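Local coordinates for helicase-like protein (Bacteroides thetaiotaomicron, PDB 2FG1) that has a macro-domain fold and, though its function is not established, probably removes ADP-ribose from ADP-ribosylated thymidine in DNA by hydrolysis, at residues G32-K36 with G37-A41; E139-I142 with K143-I147. One frame throughout, in Å; residues are numbered along the deposited sequence.

Contact 1 of 2, residues G32-K36 with G37-A41; sequences GGWGK and GFVLA
Val39, at the start of helix 38-45, lays its branched side chain over one face of the Trp34 indole. Its CB stands 3.4 Å from the centroid of the five-membered ring and only 14° off the normal, a CH-pi contact, while CG1 rests 3.5 Å above the ring plane, over the centre of the indole. A beta-branched residue suits this place because its second methyl, CG2, can turn back to the loop, where it lies 3.3 Å from Lys36 O. Trp34 reaches under the helix because its CG is anti to the backbone N (chi1 -176°), and its NE1 is hydrogen-bonded to Ser43 OG one turn further on. His26 and Tyr53 also meet the indole, so an alanine here would probably leave a gap beside Val39, His26 and Tyr53 where the indole lay, and Ser43 OG without its indole N-H.

Beside the ring, Leu40 CD2 packs 3.6 Å from Gly35 O. Water 1 bridges the bend, donating to Lys36 O at 2.9 Å and accepting from Val39 N at 3.1 Å. Gly37, with positive phi (80°), takes a turn in which a side chain would clash with Lys36 O. Such a glycine-rich loop leading from strand 22-29 into a helix is a macrodomain feature, and in relatives it lines the ADP-ribose cleft.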
loop_
_atom_site.group_PDB
_atom_site.type_symbol
_atom_site.label_atom_id
_atom_site.label_comp_id
_atom_site.label_asym_id
_atom_site.label_seq_id
_atom_site.Cartn_x
_atom_site.Cartn_y
_atom_site.Cartn_z
ATOM N N GLY A 32 8.601 11.738 3.747
ATOM C CA GLY A 32 7.609 12.223 4.692
ATOM C C GLY A 32 6.484 13.036 4.074
ATOM O O GLY A 32 5.707 13.655 4.796
ATOM N N GLY A 33 6.365 13.030 2.746
ATOM C CA GLY A 33 5.291 13.781 2.081
ATOM C C GLY A 33 3.963 13.064 2.156
ATOM O O GLY A 33 3.898 11.859 1.903
ATOM N N TRP A 34 2.898 13.788 2.495
ATOM C CA TRP A 34 1.565 13.198 2.535
ATOM C C TRP A 34 0.586 14.280 2.124
ATOM O O TRP A 34 0.101 15.054 2.947
ATOM C CB TRP A 34 1.297 12.656 3.943
ATOM C CG TRP A 34 -0.003 11.922 4.171
ATOM C CD1 TRP A 34 -1.270 12.447 4.198
ATOM C CD2 TRP A 34 -0.139 10.530 4.501
ATOM N NE1 TRP A 34 -2.189 11.461 4.511
ATOM C CE2 TRP A 34 -1.517 10.279 4.698
ATOM C CE3 TRP A 34 0.766 9.472 4.633
ATOM C CZ2 TRP A 34 -2.003 9.011 5.011
ATOM C CZ3 TRP A 34 0.280 8.219 4.972
ATOM C CH2 TRP A 34 -1.087 8.002 5.156
ATOM N N GLY A 35 0.318 14.371 0.828
ATOM C CA GLY A 35 -0.510 15.470 0.341
ATOM C C GLY A 35 -1.148 15.323 -1.028
ATOM O O GLY A 35 -1.832 16.236 -1.474
ATOM N N LYS A 36 -0.923 14.191 -1.693
ATOM C CA LYS A 36 -1.424 13.997 -3.061
ATOM C C LYS A 36 -1.984 12.599 -3.238
ATOM O O LYS A 36 -1.372 11.629 -2.804
ATOM C CB LYS A 36 -0.291 14.202 -4.079
ATOM C CG LYS A 36 0.425 15.538 -3.981
ATOM C CD LYS A 36 1.927 15.394 -4.233
ATOM C CE LYS A 36 2.302 15.682 -5.675
ATOM N NZ LYS A 36 2.170 17.135 -5.997
ATOM N N GLY A 37 -3.141 12.500 -3.886
ATOM C CA GLY A 37 -3.674 11.199 -4.299
ATOM C C GLY A 37 -4.365 10.425 -3.195
ATOM O O GLY A 37 -5.142 10.993 -2.432
ATOM N N PHE A 38 -4.089 9.124 -3.122
ATOM C CA PHE A 38 -4.834 8.237 -2.225
ATOM C C PHE A 38 -4.753 8.664 -0.757
ATOM O O PHE A 38 -5.718 8.495 -0.010
ATOM C CB PHE A 38 -4.361 6.793 -2.367
ATOM C CG PHE A 38 -5.167 5.813 -1.560
ATOM C CD1 PHE A 38 -6.466 5.486 -1.931
ATOM C CD2 PHE A 38 -4.622 5.209 -0.434
ATOM C CE1 PHE A 38 -7.213 4.566 -1.185
ATOM C CE2 PHE A 38 -5.360 4.300 0.307
ATOM C CZ PHE A 38 -6.652 3.973 -0.069
ATOM N N VAL A 39 -3.623 9.231 -0.350
ATOM C CA VAL A 39 -3.481 9.676 1.044
ATOM C C VAL A 39 -4.557 10.674 1.460
ATOM O O VAL A 39 -4.934 10.741 2.631
ATOM C CB VAL A 39 -2.068 10.231 1.366
ATOM C CG1 VAL A 39 -1.015 9.125 1.295
ATOM C CG2 VAL A 39 -1.689 11.393 0.463
ATOM N N LEU A 40 -5.060 11.448 0.500
ATOM C CA LEU A 40 -6.115 12.403 0.797
ATOM C C LEU A 40 -7.431 11.688 1.105
ATOM O O LEU A 40 -8.182 12.113 1.983
ATOM C CB LEU A 40 -6.298 13.399 -0.350
ATOM C CG LEU A 40 -5.049 14.230 -0.679
ATOM C CD1 LEU A 40 -5.357 15.250 -1.771
ATOM C CD2 LEU A 40 -4.486 14.947 0.556
ATOM N N ALA A 41 -7.695 10.595 0.387
ATOM C CA ALA A 41 -8.861 9.769 0.673
ATOM C C ALA A 41 -8.749 9.122 2.059
ATOM O O ALA A 41 -9.719 9.079 2.812
ATOM C CB ALA A 41 -9.054 8.704 -0.419
HETATM O O HOH W 1 -1.019 8.813 -2.049
#

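Contact 2 of 2, residues E139-I142 with K143-I147; sequences EQII and KEELI
Gln140 and Glu144, one helical turn apart, are joined by a side-chain hydrogen bond from NE2 to OE2 of 2.8 Å. The N-H points almost straight at the oxygen (165°), and Glu144 OE2 lies close to the plane of the amide; the donor in turn comes to the anti side of a carboxylate whose plane is turned 60° from the amide. Gln140 manages this by bending at chi2 (61°), which turns its amide forward along the helix, toward the next turn; Glu144 answers with an extended chain and gives its other oxygen, OE1, to Arg104.

The looser side is built on water. Lys143 stretches out fully, its CE passing 3.8 Å from Glu139 CD, but NZ stays 4.2 Å from Glu139 OE1, too far for a salt bridge. Water 2 links NZ to Glu139 OE2, which also bonds Tyr8 OH, and water 3, donating at 2.7 Å to Gln140 OE1, accepts from NZ as well.

The inner side is tighter, knit by backbone bonds. Ile142 O accepts from Leu146 N at 3.0 Å and, weakly, from Ile147 N at 3.4 Å, as expected where the last turn widens to a pi-type one; Ile142 CG2 and Leu146 CD1 touch more loosely, at 4.4 Å. The buried Glu145 carboxylate is held by Arg104, Lys108 and Lys149, which probably keep it ionised. Apolar bulk suits the buried interfaces: Ile141 fills that with helix 100-117, while Ile142 and Leu146 pack on strands 120-123 and 153-157, which helix 135-147 connects as a beta-alpha-beta unit.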
loop_
_atom_site.group_PDB
_atom_site.type_symbol
_atom_site.label_atom_id
_atom_site.label_comp_id
_atom_site.label_asym_id
_atom_site.label_seq_id
_atom_site.Cartn_x
_atom_site.Cartn_y
_atom_site.Cartn_z
ATOM N N GLU A 139 1.140 -5.551 -10.988
ATOM C CA GLU A 139 0.188 -6.647 -10.831
ATOM C C GLU A 139 0.906 -7.984 -10.632
ATOM O O GLU A 139 0.489 -8.804 -9.808
ATOM C CB GLU A 139 -0.746 -6.724 -12.045
ATOM C CG GLU A 139 -1.843 -7.758 -11.886
ATOM C CD GLU A 139 -2.636 -8.007 -13.145
ATOM O OE1 GLU A 139 -2.050 -7.911 -14.243
ATOM O OE2 GLU A 139 -3.841 -8.334 -13.028
ATOM N N GLN A 140 1.987 -8.192 -11.374
ATOM C CA GLN A 140 2.746 -9.443 -11.289
ATOM C C GLN A 140 3.363 -9.597 -9.893
ATOM O O GLN A 140 3.332 -10.681 -9.302
ATOM C CB GLN A 140 3.806 -9.500 -12.389
ATOM C CG GLN A 140 4.583 -10.819 -12.424
ATOM C CD GLN A 140 3.700 -12.030 -12.671
ATOM O OE1 GLN A 140 2.799 -11.997 -13.507
ATOM N NE2 GLN A 140 3.977 -13.121 -11.958
ATOM N N ILE A 141 3.897 -8.512 -9.348
ATOM C CA ILE A 141 4.450 -8.536 -7.995
ATOM C C ILE A 141 3.373 -8.880 -6.961
ATOM O O ILE A 141 3.601 -9.705 -6.057
ATOM C CB ILE A 141 5.128 -7.197 -7.641
ATOM C CG1 ILE A 141 6.276 -6.902 -8.620
ATOM C CG2 ILE A 141 5.638 -7.213 -6.198
ATOM C CD1 ILE A 141 6.825 -5.467 -8.514
ATOM N N ILE A 142 2.198 -8.268 -7.094
ATOM C CA ILE A 142 1.074 -8.525 -6.207
ATOM C C ILE A 142 0.617 -9.987 -6.297
ATOM O O ILE A 142 0.348 -10.626 -5.261
ATOM C CB ILE A 142 -0.076 -7.554 -6.530
ATOM C CG1 ILE A 142 0.325 -6.115 -6.173
ATOM C CG2 ILE A 142 -1.354 -7.962 -5.788
ATOM C CD1 ILE A 142 -0.505 -5.038 -6.874
ATOM N N LYS A 143 0.534 -10.526 -7.510
ATOM C CA LYS A 143 0.164 -11.927 -7.691
ATOM C C LYS A 143 1.144 -12.811 -6.927
ATOM O O LYS A 143 0.738 -13.700 -6.175
ATOM C CB LYS A 143 0.178 -12.303 -9.171
ATOM C CG LYS A 143 -1.006 -11.817 -9.982
ATOM C CD LYS A 143 -0.796 -12.163 -11.450
ATOM C CE LYS A 143 -1.918 -11.615 -12.308
ATOM N NZ LYS A 143 -1.778 -12.045 -13.727
ATOM N N GLU A 144 2.436 -12.576 -7.127
ATOM C CA GLU A 144 3.453 -13.421 -6.530
ATOM C C GLU A 144 3.465 -13.331 -5.009
ATOM O O GLU A 144 3.572 -14.357 -4.329
ATOM C CB GLU A 144 4.815 -13.047 -7.086
ATOM C CG GLU A 144 4.950 -13.369 -8.553
ATOM C CD GLU A 144 6.200 -12.784 -9.155
ATOM O OE1 GLU A 144 7.060 -12.275 -8.412
ATOM O OE2 GLU A 144 6.326 -12.844 -10.393
ATOM N N GLU A 145 3.385 -12.119 -4.475
ATOM C CA GLU A 145 3.583 -11.937 -3.036
ATOM C C GLU A 145 2.338 -12.179 -2.201
ATOM O O GLU A 145 2.470 -12.447 -1.010
ATOM C CB GLU A 145 4.172 -10.554 -2.725
ATOM C CG GLU A 145 5.582 -10.331 -3.268
ATOM C CD GLU A 145 6.632 -11.282 -2.695
ATOM O OE1 GLU A 145 6.351 -11.993 -1.701
ATOM O OE2 GLU A 145 7.752 -11.324 -3.234
ATOM N N LEU A 146 1.149 -12.067 -2.791
ATOM C CA LEU A 146 -0.102 -12.192 -2.027
ATOM C C LEU A 146 -1.013 -13.296 -2.544
ATOM O O LEU A 146 -1.347 -14.233 -1.814
ATOM C CB LEU A 146 -0.855 -10.850 -1.964
ATOM C CG LEU A 146 -0.098 -9.699 -1.292
ATOM C CD1 LEU A 146 -0.861 -8.397 -1.443
ATOM C CD2 LEU A 146 0.208 -9.987 0.189
ATOM N N ILE A 147 -1.410 -13.195 -3.808
ATOM C CA ILE A 147 -2.408 -14.108 -4.366
ATOM C C ILE A 147 -2.002 -15.578 -4.253
ATOM O O ILE A 147 -2.825 -16.435 -3.925
ATOM C CB ILE A 147 -2.703 -13.743 -5.840
ATOM C CG1 ILE A 147 -3.454 -12.412 -5.923
ATOM C CG2 ILE A 147 -3.465 -14.855 -6.569
ATOM C CD1 ILE A 147 -4.856 -12.425 -5.316
HETATM O O HOH W 2 -3.952 -10.469 -14.834
HETATM O O HOH W 3 0.601 -10.944 -14.637
#

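Overall arrangement
The two contacts are local structures at separate places in one macrodomain, in series along the chain: the 32-41 segment closes long before 139-147 opens. Their centres are 24 Å apart, on opposite sides of the chain's centre, and their nearest atoms stay about 13 Å from each other. The mixed beta-sheet is what they share. Contact 1 follows strand 22-29 and rests on it, whereas contact 2 leans on the adjacent strand 120-123 and on 153-157. Contact 1 thus shapes a glycine-rich loop and the helix start beyond it, and contact 2 the closing turns of the last helix, consistent with the layered alpha/beta/alpha build of macrodomains.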